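PDB 3T6G: SH2 domain-containing protein 3C, which acts as a signalling adapter in integrin-mediated adhesion and cell migration, its C-terminal Cdc25-homology domain binding BCAR1 in a closed, exchange-incompetent form. Local coordinates for residues E73-T76 with V80-G83; T58-L63 with L100-T105; S191-K196 with F206-P211; I9-S14 with V64-G69; A19-L24 with L273-S278. The protein carries 2 engineered substitutions. One frame throughout, in Å; residues are numbered along the deposited sequence. Where two conformers were deposited one is given.

Contact 1 (E73-T76 with V80-G83)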
# COMPACT_ATOMS: atom_id res chain seq x y z
N GLU A 73 -17.29 -7.49 -15.33
CA GLU A 73 -17.27 -6.21 -15.99
C GLU A 73 -16.24 -5.28 -15.35
O GLU A 73 -15.66 -4.45 -16.04
CB GLU A 73 -18.65 -5.58 -16.06
CG GLU A 73 -19.63 -6.37 -16.91
CD GLU A 73 -20.33 -7.50 -16.15
OE1 GLU A 73 -20.11 -7.67 -14.93
OE2 GLU A 73 -21.11 -8.22 -16.77
N MET A 74 -16.01 -5.42 -14.04
CA MET A 74 -14.97 -4.64 -13.37
C MET A 74 -13.60 -5.08 -13.91
O MET A 74 -12.74 -4.25 -14.20
CB MET A 74 -15.03 -4.81 -11.85
CG MET A 74 -16.25 -4.16 -11.17
SD MET A 74 -16.53 -4.69 -9.46
CE MET A 74 -14.93 -4.27 -8.71
N GLN A 75 -13.42 -6.39 -14.04
CA GLN A 75 -12.19 -6.98 -14.54
C GLN A 75 -11.82 -6.52 -15.96
O GLN A 75 -10.65 -6.33 -16.31
CB GLN A 75 -12.30 -8.51 -14.49
CG GLN A 75 -12.06 -9.08 -13.09
CD GLN A 75 -12.52 -10.52 -12.94
OE1 GLN A 75 -13.23 -11.05 -13.80
NE2 GLN A 75 -12.13 -11.16 -11.83
N THR A 76 -12.83 -6.36 -16.79
CA THR A 76 -12.60 -6.02 -18.17
C THR A 76 -12.10 -4.59 -18.22
O THR A 76 -11.20 -4.27 -18.99
CB THR A 76 -13.90 -6.19 -19.01
OG1 THR A 76 -14.20 -7.58 -19.15
CG2 THR A 76 -13.74 -5.57 -20.38
N VAL A 80 -7.25 -6.63 -15.65
CA VAL A 80 -6.75 -7.71 -14.80
C VAL A 80 -7.86 -8.25 -13.89
O VAL A 80 -8.85 -7.56 -13.65
CB VAL A 80 -5.57 -7.24 -13.93
CG1 VAL A 80 -4.45 -6.71 -14.81
CG2 VAL A 80 -5.99 -6.14 -13.00
N ARG A 81 -7.69 -9.48 -13.41
CA ARG A 81 -8.67 -10.06 -12.50
C ARG A 81 -8.76 -9.36 -11.13
O ARG A 81 -9.85 -9.09 -10.66
CB ARG A 81 -8.39 -11.55 -12.30
CG ARG A 81 -8.88 -12.41 -13.45
CD ARG A 81 -8.60 -13.89 -13.21
NE ARG A 81 -9.39 -14.73 -14.11
CZ ARG A 81 -9.19 -14.85 -15.42
NH1 ARG A 81 -8.22 -14.18 -16.03
NH2 ARG A 81 -9.98 -15.65 -16.14
N TRP A 82 -7.63 -9.06 -10.51
CA TRP A 82 -7.61 -8.63 -9.10
C TRP A 82 -6.92 -7.29 -8.83
O TRP A 82 -5.95 -6.94 -9.50
CB TRP A 82 -6.93 -9.71 -8.28
CG TRP A 82 -7.58 -11.04 -8.45
CD1 TRP A 82 -7.02 -12.18 -8.96
CD2 TRP A 82 -8.93 -11.37 -8.12
NE1 TRP A 82 -7.94 -13.20 -8.97
CE2 TRP A 82 -9.12 -12.73 -8.46
CE3 TRP A 82 -10.00 -10.65 -7.56
CZ2 TRP A 82 -10.33 -13.39 -8.26
CZ3 TRP A 82 -11.21 -11.31 -7.35
CH2 TRP A 82 -11.37 -12.67 -7.71
N GLY A 83 -7.44 -6.55 -7.86
CA GLY A 83 -6.85 -5.27 -7.47
C GLY A 83 -5.40 -5.42 -7.04
O GLY A 83 -4.61 -4.49 -7.14
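Q75 lies across the backbone of R81, and most of the surface buried here belongs to these two residues and V80. The glutamine leaves helix 72-78 with CG anti to its own carbonyl carbon (chi1 -80°) and then runs out extended, which carries CG and the amide over R81 CA and O. Its CG sits 3.3 Å from R81 O, and its amide nitrogen NE2 gives that same oxygen a weak, bent hydrogen bond of 3.3 Å. CB and CG of R81 lie alongside the amide, R81 CB being 3.8 Å from Q75 NE2, while the rest of the arginine stretches away from the helix. The other end of the amide, OE1, accepts from K72 one turn earlier, so both polar atoms of the group have a partner.

The pair closes the turn between helix 72-78 and the short helix 83-86 of the Cdc25-homology domain: residues 80-82 pass beside Q75 before the chain enters helix 83-86, with W82 at the N-cap position. At V80 the backbones themselves come close, Q75 CA making a CH-O contact of 3.5 Å with V80 O. The valine side chain points away, toward L86 and L89, and also packs on an aromatic side chain of the partner protein's chain. Q75 NE2 lies over one face of the W82 indole, at 4.5 Å from CH2; CB of R81 also packs against the ring, which itself stacks with H257.

Contact 2 (T58-L63 with L100-T105)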
# COMPACT_ATOMS: atom_id res chain seq x y z
N THR A 58 -12.00 -5.58 7.52
CA THR A 58 -11.42 -6.45 6.54
C THR A 58 -12.35 -6.51 5.34
O THR A 58 -11.88 -6.47 4.20
CB THR A 58 -11.25 -7.85 7.09
OG1 THR A 58 -10.25 -7.83 8.10
CG2 THR A 58 -10.81 -8.79 5.98
N LYS A 59 -13.66 -6.60 5.60
CA LYS A 59 -14.64 -6.69 4.53
C LYS A 59 -14.52 -5.47 3.63
O LYS A 59 -14.41 -5.57 2.41
CB LYS A 59 -16.05 -6.77 5.09
CG LYS A 59 -17.03 -7.55 4.22
CD LYS A 59 -17.70 -6.72 3.14
CE LYS A 59 -19.25 -6.88 3.18
NZ LYS A 59 -19.76 -8.27 2.95
N VAL A 60 -14.56 -4.31 4.26
CA VAL A 60 -14.54 -3.06 3.53
C VAL A 60 -13.19 -2.90 2.83
O VAL A 60 -13.12 -2.42 1.71
CB VAL A 60 -14.80 -1.91 4.49
CG1 VAL A 60 -14.70 -0.59 3.78
CG2 VAL A 60 -16.21 -2.08 5.11
N ASP A 61 -12.12 -3.31 3.51
CA ASP A 61 -10.77 -3.16 3.02
C ASP A 61 -10.68 -3.90 1.70
O ASP A 61 -10.15 -3.40 0.71
CB ASP A 61 -9.77 -3.80 4.02
CG ASP A 61 -9.36 -2.85 5.14
OD1 ASP A 61 -9.65 -1.63 5.04
OD2 ASP A 61 -8.73 -3.34 6.13
N CYS A 62 -11.17 -5.13 1.74
CA CYS A 62 -11.15 -6.01 0.61
C CYS A 62 -12.05 -5.56 -0.55
O CYS A 62 -11.77 -5.85 -1.71
CB CYS A 62 -11.52 -7.40 1.07
SG CYS A 62 -10.21 -8.15 2.02
N LEU A 63 -13.13 -4.87 -0.24
CA LEU A 63 -14.00 -4.38 -1.31
C LEU A 63 -13.28 -3.26 -2.04
O LEU A 63 -13.30 -3.19 -3.27
CB LEU A 63 -15.36 -3.91 -0.76
CG LEU A 63 -16.42 -5.00 -0.52
CD1 LEU A 63 -17.60 -4.56 0.38
CD2 LEU A 63 -16.99 -5.52 -1.85
N LEU A 100 -4.01 4.64 -0.23
CA LEU A 100 -3.18 5.46 0.65
C LEU A 100 -4.05 6.42 1.48
O LEU A 100 -3.78 6.66 2.66
CB LEU A 100 -2.08 6.22 -0.10
CG LEU A 100 -0.83 5.44 -0.58
CD1 LEU A 100 -0.03 6.24 -1.61
CD2 LEU A 100 0.07 5.02 0.55
N GLU A 101 -5.10 6.97 0.86
CA GLU A 101 -6.03 7.81 1.62
C GLU A 101 -6.68 6.97 2.69
O GLU A 101 -6.83 7.40 3.83
CB GLU A 101 -7.12 8.42 0.73
CG GLU A 101 -8.13 9.27 1.51
CD GLU A 101 -7.62 10.67 1.85
OE1 GLU A 101 -6.88 11.23 1.02
OE2 GLU A 101 -7.94 11.21 2.93
N ARG A 102 -7.05 5.75 2.31
CA ARG A 102 -7.77 4.89 3.23
C ARG A 102 -6.92 4.63 4.46
O ARG A 102 -7.35 4.87 5.59
CB ARG A 102 -8.17 3.55 2.58
CG ARG A 102 -9.22 2.79 3.41
CD ARG A 102 -9.67 1.47 2.78
NE ARG A 102 -10.26 0.58 3.77
CZ ARG A 102 -11.40 0.82 4.42
NH1 ARG A 102 -12.10 1.94 4.19
NH2 ARG A 102 -11.85 -0.05 5.30
N PHE A 103 -5.71 4.14 4.21
CA PHE A 103 -4.72 3.84 5.23
C PHE A 103 -4.51 5.01 6.22
O PHE A 103 -4.82 4.88 7.42
CB PHE A 103 -3.41 3.47 4.55
CG PHE A 103 -2.37 2.91 5.48
CD1 PHE A 103 -2.31 1.55 5.74
CD2 PHE A 103 -1.42 3.74 6.07
CE1 PHE A 103 -1.34 1.02 6.57
CE2 PHE A 103 -0.44 3.21 6.90
CZ PHE A 103 -0.40 1.85 7.15
N HIS A 104 -4.00 6.14 5.75
CA HIS A 104 -3.74 7.19 6.71
C HIS A 104 -5.00 7.74 7.37
O HIS A 104 -4.99 8.08 8.56
CB HIS A 104 -2.87 8.33 6.19
CG HIS A 104 -2.30 9.17 7.29
ND1 HIS A 104 -1.65 8.63 8.38
CD2 HIS A 104 -2.33 10.51 7.51
CE1 HIS A 104 -1.28 9.59 9.20
NE2 HIS A 104 -1.68 10.75 8.70
N THR A 105 -6.08 7.84 6.61
CA THR A 105 -7.31 8.38 7.15
C THR A 105 -7.93 7.49 8.25
O THR A 105 -8.46 7.98 9.24
CB THR A 105 -8.27 8.69 6.04
OG1 THR A 105 -7.78 9.85 5.37
CG2 THR A 105 -9.68 8.99 6.57
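V60 and R102 meet at about a right angle, the valine coming first along helix 50-64 and the arginine reaching over from helix 93-115. With chi1 at 177°, V60 carries its CG1 methyl to the guanidinium, 3.3 Å from R102 NH2 and 3.6 Å from R102 CZ. The backbone carbonyl carbon of V60 also lies over one face of the guanidinium. One residue on, D61 supplies the charge. Its OD1 is gripped side-on by two nitrogens of R102, at 2.6 Å from NE and 2.7 Å from NH2, and both bonds lie within the guanidinium plane. The carboxylate is turned almost upright to that plane, at 79°. NE meets OD1 nearly along its C-O axis, whereas NH2 comes from above the carboxylate plane. R102 spans the gap with its chain extended from CG to NE, since the nearest CA atoms, those of D61 and R102, are 8.6 Å apart.

The bridge ties two helices of the Cdc25-homology domain together close to the centre of the chain, where D61 and R102 are both buried. Further ligands fix each end: D61 OD2 accepts from S147 OG and N144 ND2, while R102 NH1 is bonded to F277 O and T279 OG1. With two bonds on OD1 and two more on OD2, the carboxylate is held against rotation, and the buried pairing probably favours an ionised aspartate beside a charged arginine.

Contact 3 (S191-K196 with F206-P211)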
# COMPACT_ATOMS: atom_id res chain seq x y z
N SER A 191 9.64 -6.18 10.43
CA SER A 191 10.02 -7.17 9.43
C SER A 191 9.31 -6.95 8.10
O SER A 191 9.95 -6.82 7.07
CB SER A 191 9.68 -8.58 9.90
OG SER A 191 10.65 -9.07 10.81
N LEU A 192 7.98 -6.91 8.14
CA LEU A 192 7.20 -6.82 6.92
C LEU A 192 7.73 -5.68 6.08
O LEU A 192 7.82 -5.80 4.86
CB LEU A 192 5.71 -6.56 7.21
CG LEU A 192 4.88 -7.64 7.90
CD1 LEU A 192 3.45 -7.15 8.13
CD2 LEU A 192 4.90 -8.90 7.07
N ASN A 193 8.05 -4.57 6.75
CA ASN A 193 8.47 -3.36 6.07
C ASN A 193 9.93 -3.43 5.62
O ASN A 193 10.37 -2.62 4.81
CB ASN A 193 8.32 -2.16 6.99
CG ASN A 193 6.92 -1.66 7.09
OD1 ASN A 193 6.09 -1.87 6.20
ND2 ASN A 193 6.64 -0.94 8.17
N GLU A 194 10.68 -4.36 6.18
CA GLU A 194 12.07 -4.57 5.80
C GLU A 194 12.09 -5.73 4.85
O GLU A 194 13.12 -6.37 4.68
CB GLU A 194 12.93 -4.93 7.02
CG GLU A 194 13.00 -3.85 8.08
CD GLU A 194 13.85 -4.24 9.28
OE1 GLU A 194 14.23 -3.34 10.06
OE2 GLU A 194 14.14 -5.45 9.46
N GLY A 195 10.93 -6.04 4.28
CA GLY A 195 10.83 -7.09 3.28
C GLY A 195 11.17 -8.49 3.77
O GLY A 195 11.39 -9.39 2.95
N LYS A 196 11.21 -8.68 5.09
CA LYS A 196 11.43 -10.02 5.65
C LYS A 196 10.21 -10.91 5.45
O LYS A 196 9.12 -10.43 5.10
CB LYS A 196 11.76 -9.96 7.14
CG LYS A 196 13.24 -9.99 7.44
CD LYS A 196 13.91 -8.69 7.04
CE LYS A 196 15.41 -8.75 7.32
NZ LYS A 196 16.10 -7.47 6.97
N PHE A 206 -5.22 -10.13 2.84
CA PHE A 206 -4.81 -8.84 2.33
C PHE A 206 -3.34 -8.62 2.68
O PHE A 206 -3.03 -8.22 3.79
CB PHE A 206 -5.67 -7.76 2.93
CG PHE A 206 -5.56 -6.45 2.24
CD1 PHE A 206 -6.61 -5.56 2.26
CD2 PHE A 206 -4.42 -6.12 1.54
CE1 PHE A 206 -6.53 -4.36 1.61
CE2 PHE A 206 -4.32 -4.91 0.90
CZ PHE A 206 -5.37 -4.03 0.94
N PRO A 207 -2.45 -8.86 1.72
CA PRO A 207 -1.00 -8.93 1.94
C PRO A 207 -0.44 -7.56 2.25
O PRO A 207 -1.16 -6.54 2.13
CB PRO A 207 -0.48 -9.36 0.57
CG PRO A 207 -1.41 -8.62 -0.36
CD PRO A 207 -2.77 -8.72 0.28
N HIS A 208 0.82 -7.52 2.65
CA HIS A 208 1.46 -6.25 2.96
C HIS A 208 1.88 -5.56 1.64
O HIS A 208 2.79 -6.01 0.95
CB HIS A 208 2.66 -6.50 3.91
CG HIS A 208 3.25 -5.26 4.49
ND1 HIS A 208 2.48 -4.19 4.91
CD2 HIS A 208 4.54 -4.90 4.69
CE1 HIS A 208 3.28 -3.23 5.36
NE2 HIS A 208 4.53 -3.63 5.24
N VAL A 209 1.20 -4.47 1.29
CA VAL A 209 1.45 -3.78 0.03
C VAL A 209 1.75 -2.30 0.24
O VAL A 209 1.92 -1.56 -0.73
CB VAL A 209 0.23 -3.88 -0.98
CG1 VAL A 209 -0.21 -5.31 -1.21
CG2 VAL A 209 -0.96 -3.06 -0.49
N LEU A 210 1.81 -1.84 1.49
CA LEU A 210 2.13 -0.42 1.71
C LEU A 210 3.55 -0.01 1.30
O LEU A 210 3.75 1.06 0.74
CB LEU A 210 1.80 0.05 3.12
CG LEU A 210 0.63 1.01 2.96
CD1 LEU A 210 -0.67 0.23 3.05
CD2 LEU A 210 0.68 2.12 3.97
N PRO A 211 4.56 -0.83 1.60
CA PRO A 211 5.84 -0.41 1.04
C PRO A 211 5.75 -0.25 -0.47
O PRO A 211 6.00 0.85 -0.96
CB PRO A 211 6.77 -1.57 1.42
CG PRO A 211 6.22 -2.03 2.71
CD PRO A 211 4.71 -1.92 2.58
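H208 points its ring edge at N193, and NE2 donates to N193 OD1 at 2.5 Å, a short bond with an N-H...O angle of 154°. The bond sits beside a Schellman motif that ends helix 175-193, with G195, at positive phi, as its C-prime residue; the chain then returns as a loop to enter helix 210-215. N193 OD1 lies in the imidazole plane, but seen from the amide the donor sits above the carbonyl plane, 36° out of it. L192 packs beside this bond, its CB 3.2 Å from H208 CD2 and its CD1 over one face of the ring. P211 takes the opposite face with CD, near the rim. A chi1 of -170° swings the imidazole of H208 out of the loop and toward the helix end.

Farther out, M145 of helix 145-155 packs on both L192 and H208, and H242 of helix 236-250 packs on P211. The helix end is tied off at S191 O, which K196 N and E194 N approach from opposite faces of its plane. N193 OD1 also touches the proline, at 3.5 Å from P211 CG.

Contact 4 (I9-S14 with V64-G69)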
# COMPACT_ATOMS: atom_id res chain seq x y z
N ILE A 9 -9.27 0.56 -19.27
CA ILE A 9 -9.30 2.01 -19.05
C ILE A 9 -8.31 2.46 -17.98
O ILE A 9 -7.68 1.64 -17.31
CB ILE A 9 -10.68 2.48 -18.58
CG1 ILE A 9 -10.99 1.88 -17.20
CG2 ILE A 9 -11.75 2.16 -19.63
CD1 ILE A 9 -12.06 2.64 -16.47
N VAL A 10 -8.21 3.77 -17.80
CA VAL A 10 -7.28 4.33 -16.84
C VAL A 10 -8.03 5.30 -15.95
O VAL A 10 -8.38 6.40 -16.35
CB VAL A 10 -6.06 5.05 -17.50
CG1 VAL A 10 -5.01 5.41 -16.43
CG2 VAL A 10 -5.43 4.17 -18.59
N GLU A 11 -8.30 4.85 -14.74
CA GLU A 11 -8.97 5.67 -13.77
C GLU A 11 -8.14 6.90 -13.52
O GLU A 11 -6.95 6.81 -13.21
CB GLU A 11 -9.18 4.85 -12.50
CG GLU A 11 -9.83 3.52 -12.83
CD GLU A 11 -10.00 2.61 -11.64
OE1 GLU A 11 -9.76 3.08 -10.50
OE2 GLU A 11 -10.38 1.44 -11.85
N VAL A 12 -8.75 8.06 -13.69
CA VAL A 12 -8.01 9.31 -13.58
C VAL A 12 -8.50 10.12 -12.39
O VAL A 12 -7.93 11.16 -12.03
CB VAL A 12 -8.16 10.13 -14.87
CG1 VAL A 12 -8.65 11.54 -14.56
CG2 VAL A 12 -6.85 10.13 -15.62
N THR A 13 -9.56 9.62 -11.77
CA THR A 13 -10.25 10.31 -10.70
C THR A 13 -10.44 9.35 -9.52
O THR A 13 -10.56 8.14 -9.72
CB THR A 13 -11.62 10.79 -11.22
OG1 THR A 13 -11.72 12.21 -11.04
CG2 THR A 13 -12.75 10.07 -10.50
N SER A 14 -10.44 9.88 -8.30
CA SER A 14 -10.50 9.01 -7.13
C SER A 14 -11.85 8.33 -7.03
O SER A 14 -12.88 8.93 -7.30
CB SER A 14 -10.24 9.79 -5.83
OG SER A 14 -10.42 8.95 -4.69
N VAL A 64 -12.62 -2.39 -1.27
CA VAL A 64 -11.99 -1.20 -1.82
C VAL A 64 -10.76 -1.61 -2.61
O VAL A 64 -10.46 -1.04 -3.65
CB VAL A 64 -11.54 -0.23 -0.71
CG1 VAL A 64 -10.58 0.83 -1.27
CG2 VAL A 64 -12.75 0.43 -0.05
N ALA A 65 -10.07 -2.61 -2.11
CA ALA A 65 -8.85 -3.07 -2.74
C ALA A 65 -9.13 -4.01 -3.91
O ALA A 65 -8.20 -4.55 -4.50
CB ALA A 65 -8.00 -3.79 -1.72
N ARG A 66 -10.41 -4.25 -4.20
CA ARG A 66 -10.79 -5.23 -5.22
C ARG A 66 -10.21 -6.61 -4.98
O ARG A 66 -9.66 -7.22 -5.89
CB ARG A 66 -10.46 -4.73 -6.63
CG ARG A 66 -11.04 -3.34 -6.79
CD ARG A 66 -10.80 -2.77 -8.11
NE ARG A 66 -10.82 -1.32 -8.00
CZ ARG A 66 -10.66 -0.51 -9.03
NH1 ARG A 66 -10.46 -1.02 -10.25
NH2 ARG A 66 -10.69 0.81 -8.84
N ILE A 67 -10.35 -7.09 -3.76
CA ILE A 67 -10.13 -8.50 -3.43
C ILE A 67 -11.49 -9.21 -3.38
O ILE A 67 -11.58 -10.42 -3.63
CB ILE A 67 -9.35 -8.63 -2.10
CG1 ILE A 67 -7.90 -8.19 -2.31
CG2 ILE A 67 -9.40 -10.07 -1.54
CD1 ILE A 67 -7.14 -7.95 -1.02
N LEU A 68 -12.54 -8.46 -3.04
CA LEU A 68 -13.90 -8.98 -3.03
C LEU A 68 -14.81 -8.05 -3.81
O LEU A 68 -14.47 -6.89 -4.02
CB LEU A 68 -14.47 -9.08 -1.60
CG LEU A 68 -13.96 -10.09 -0.57
CD1 LEU A 68 -14.56 -9.74 0.77
CD2 LEU A 68 -14.27 -11.53 -0.95
N GLY A 69 -15.99 -8.56 -4.17
CA GLY A 69 -16.99 -7.77 -4.87
C GLY A 69 -16.56 -7.40 -6.28
O GLY A 69 -16.98 -6.36 -6.81
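OE2 of E11 is shared by two nitrogens of R66, with NH1 at 2.9 Å and NH2 farther off in a weak bond of 3.1 Å. The other carboxylate oxygen, E11 OE1, takes a 3.0 Å bond from R66 NH2. This is an end-on, two-pronged salt bridge: NH1 and NH2 each face one oxygen, and both oxygens use the syn lone pair of their main bond. The flat groups are nearly coplanar, 22° apart, and the carboxylate sits at the guanidinium edge, not over its face.

Two long side chains reach this meeting point from opposite directions. E11 is extended beyond CG, and R66 is extended from CG to NE with its last torsion also flat. Between them they span a backbone separation of 14.0 Å from E11 CA to R66 CA, so the charged ends alone join the segments. R66 is the first residue to leave helical geometry after helix 50-64, in a Schellman motif with positive phi, and its backbone is further bonded to G83. E11 lies in residues 9-14, which have no regular structure and precede helix 35-46. Q94 of helix 93-115 touches E11, while L86 of helix 83-86 touches R66.

The contact thus fastens this irregular N-terminal segment to the end of a helix in the Cdc25-homology domain. It lies near the surface, where water would be expected to weaken the charge attraction; even so, the paired, nearly coplanar bonds give the contact a marked directionality and should favour an ionised glutamate.

Contact 5 (A19-L24 with L273-S278)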
# COMPACT_ATOMS: atom_id res chain seq x y z
N ALA A 19 -17.95 14.28 -0.93
CA ALA A 19 -18.96 15.31 -1.18
C ALA A 19 -20.35 14.79 -1.59
O ALA A 19 -21.33 15.52 -1.48
CB ALA A 19 -18.44 16.30 -2.22
N THR A 20 -20.44 13.54 -2.06
CA THR A 20 -21.73 12.97 -2.48
C THR A 20 -22.27 11.88 -1.55
O THR A 20 -23.38 11.37 -1.75
CB THR A 20 -21.70 12.46 -3.94
OG1 THR A 20 -20.74 11.40 -4.07
CG2 THR A 20 -21.36 13.59 -4.89
N PHE A 21 -21.47 11.53 -0.54
CA PHE A 21 -21.85 10.53 0.45
C PHE A 21 -23.05 11.03 1.27
O PHE A 21 -23.08 12.18 1.71
CB PHE A 21 -20.65 10.21 1.34
CG PHE A 21 -20.95 9.25 2.47
CD1 PHE A 21 -20.80 7.89 2.30
CD2 PHE A 21 -21.39 9.72 3.70
CE1 PHE A 21 -21.08 7.01 3.33
CE2 PHE A 21 -21.67 8.84 4.74
CZ PHE A 21 -21.51 7.48 4.55
N GLN A 22 -24.04 10.16 1.44
CA GLN A 22 -25.25 10.49 2.18
C GLN A 22 -25.54 9.31 3.10
O GLN A 22 -25.21 8.18 2.75
CB GLN A 22 -26.43 10.68 1.22
CG GLN A 22 -26.29 11.82 0.20
CD GLN A 22 -27.40 11.82 -0.86
OE1 GLN A 22 -27.45 10.94 -1.72
NE2 GLN A 22 -28.30 12.80 -0.78
N SER A 23 -26.14 9.58 4.26
CA SER A 23 -26.49 8.54 5.25
C SER A 23 -27.30 9.15 6.39
O SER A 23 -27.53 10.35 6.41
CB SER A 23 -25.24 7.90 5.82
OG SER A 23 -25.57 6.98 6.85
N LEU A 24 -27.72 8.31 7.35
CA LEU A 24 -28.41 8.80 8.55
C LEU A 24 -27.41 9.40 9.54
O LEU A 24 -27.74 10.32 10.28
CB LEU A 24 -29.19 7.68 9.24
CG LEU A 24 -30.57 7.30 8.73
CD1 LEU A 24 -31.05 6.08 9.51
CD2 LEU A 24 -31.60 8.44 8.88
N LEU A 273 -21.68 -0.19 11.41
CA LEU A 273 -20.29 -0.48 11.63
C LEU A 273 -19.55 -0.38 10.32
O LEU A 273 -18.47 0.21 10.26
CB LEU A 273 -20.14 -1.87 12.23
CG LEU A 273 -19.52 -1.98 13.62
CD1 LEU A 273 -19.15 -3.43 13.85
CD2 LEU A 273 -18.28 -1.11 13.71
N LEU A 274 -20.14 -0.94 9.25
CA LEU A 274 -19.53 -0.81 7.91
C LEU A 274 -19.41 0.67 7.58
O LEU A 274 -18.35 1.12 7.15
CB LEU A 274 -20.30 -1.55 6.81
CG LEU A 274 -20.26 -3.07 6.90
CD1 LEU A 274 -20.98 -3.74 5.74
CD2 LEU A 274 -18.86 -3.54 6.94
N GLU A 275 -20.47 1.44 7.82
CA GLU A 275 -20.34 2.87 7.54
C GLU A 275 -19.09 3.47 8.21
O GLU A 275 -18.32 4.22 7.56
CB GLU A 275 -21.57 3.64 7.97
CG GLU A 275 -21.57 5.07 7.51
CD GLU A 275 -22.98 5.61 7.36
OE1 GLU A 275 -23.93 4.79 7.34
OE2 GLU A 275 -23.15 6.85 7.26
N VAL A 276 -18.87 3.12 9.49
CA VAL A 276 -17.81 3.71 10.32
C VAL A 276 -16.44 3.46 9.72
O VAL A 276 -15.55 4.30 9.77
CB VAL A 276 -17.88 3.15 11.78
CG1 VAL A 276 -16.67 3.56 12.56
CG2 VAL A 276 -19.17 3.63 12.50
N PHE A 277 -16.30 2.29 9.11
CA PHE A 277 -15.04 1.85 8.52
C PHE A 277 -14.96 2.16 7.03
O PHE A 277 -14.17 1.56 6.29
CB PHE A 277 -14.89 0.35 8.75
CG PHE A 277 -14.49 0.00 10.14
CD1 PHE A 277 -13.37 0.61 10.72
CD2 PHE A 277 -15.24 -0.90 10.89
CE1 PHE A 277 -13.00 0.30 12.02
CE2 PHE A 277 -14.87 -1.21 12.19
CZ PHE A 277 -13.75 -0.61 12.76
N SER A 278 -15.80 3.09 6.58
CA SER A 278 -15.77 3.51 5.20
C SER A 278 -15.03 4.86 5.10
O SER A 278 -15.30 5.77 5.91
CB SER A 278 -17.19 3.60 4.62
OG SER A 278 -17.54 4.95 4.35
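E275 reaches from the last turn of helix 271-276 across to F21 and S23, tying the N-terminal segment that carries them to the far C-terminal part of the Cdc25-homology domain. Its CB points at that segment, and CG, anti to the backbone N (chi1 -171°), continues the line outward. CG passes the tip of the phenyl ring, 3.8 Å from F21 CZ. CD comes next, lying in the plane of the F21 ring at its edge, 3.7 Å from CZ. The carboxylate then stands steeply to the ring, their planes 76° apart. At the tip, the hydroxyl of S23 faces both carboxylate oxygens, with OE1 lying 2.8 Å from S23 OG. The serine has a single proton and both oxygens are within its reach, so which of them takes it is not settled. The modelled place of OE2 is, separately, doubtful.

The F21 ring is directed toward the helix end. There it also packs on F281 and E280 of helix 279-287, and F281 touches E275 as well. L25 also touches E275. S278, at the N-cap position of that next helix, puts its hydroxyl to use in capping F281 N. The same oxygen, S278 OG, stands 4.2 Å from F21 CE1.

Contact 2, on helices 50-64 and 93-115, lies about 5 Å from the centre of the chain, and contacts 3, 4 and 5 all touch it. Contact 4 follows directly at the end of helix 50-64, its I67 and L68 nitrogens probably hydrogen-bonding back to C62 O, and contact 1 adjoins it, with centres about 9 Å apart. Contact 5 meets contact 2 where V60 packs on L274. Contacts 3 and 5 sit on opposite sides of the centre, about 29 Å apart. Along the chain contact 5 encloses contacts 1, 2 and 3, whereas contact 4 crosses both 2 and 5. The N-terminal segment is thereby held at two places against the all-helical domain, whose closed form is required for binding BCAR1.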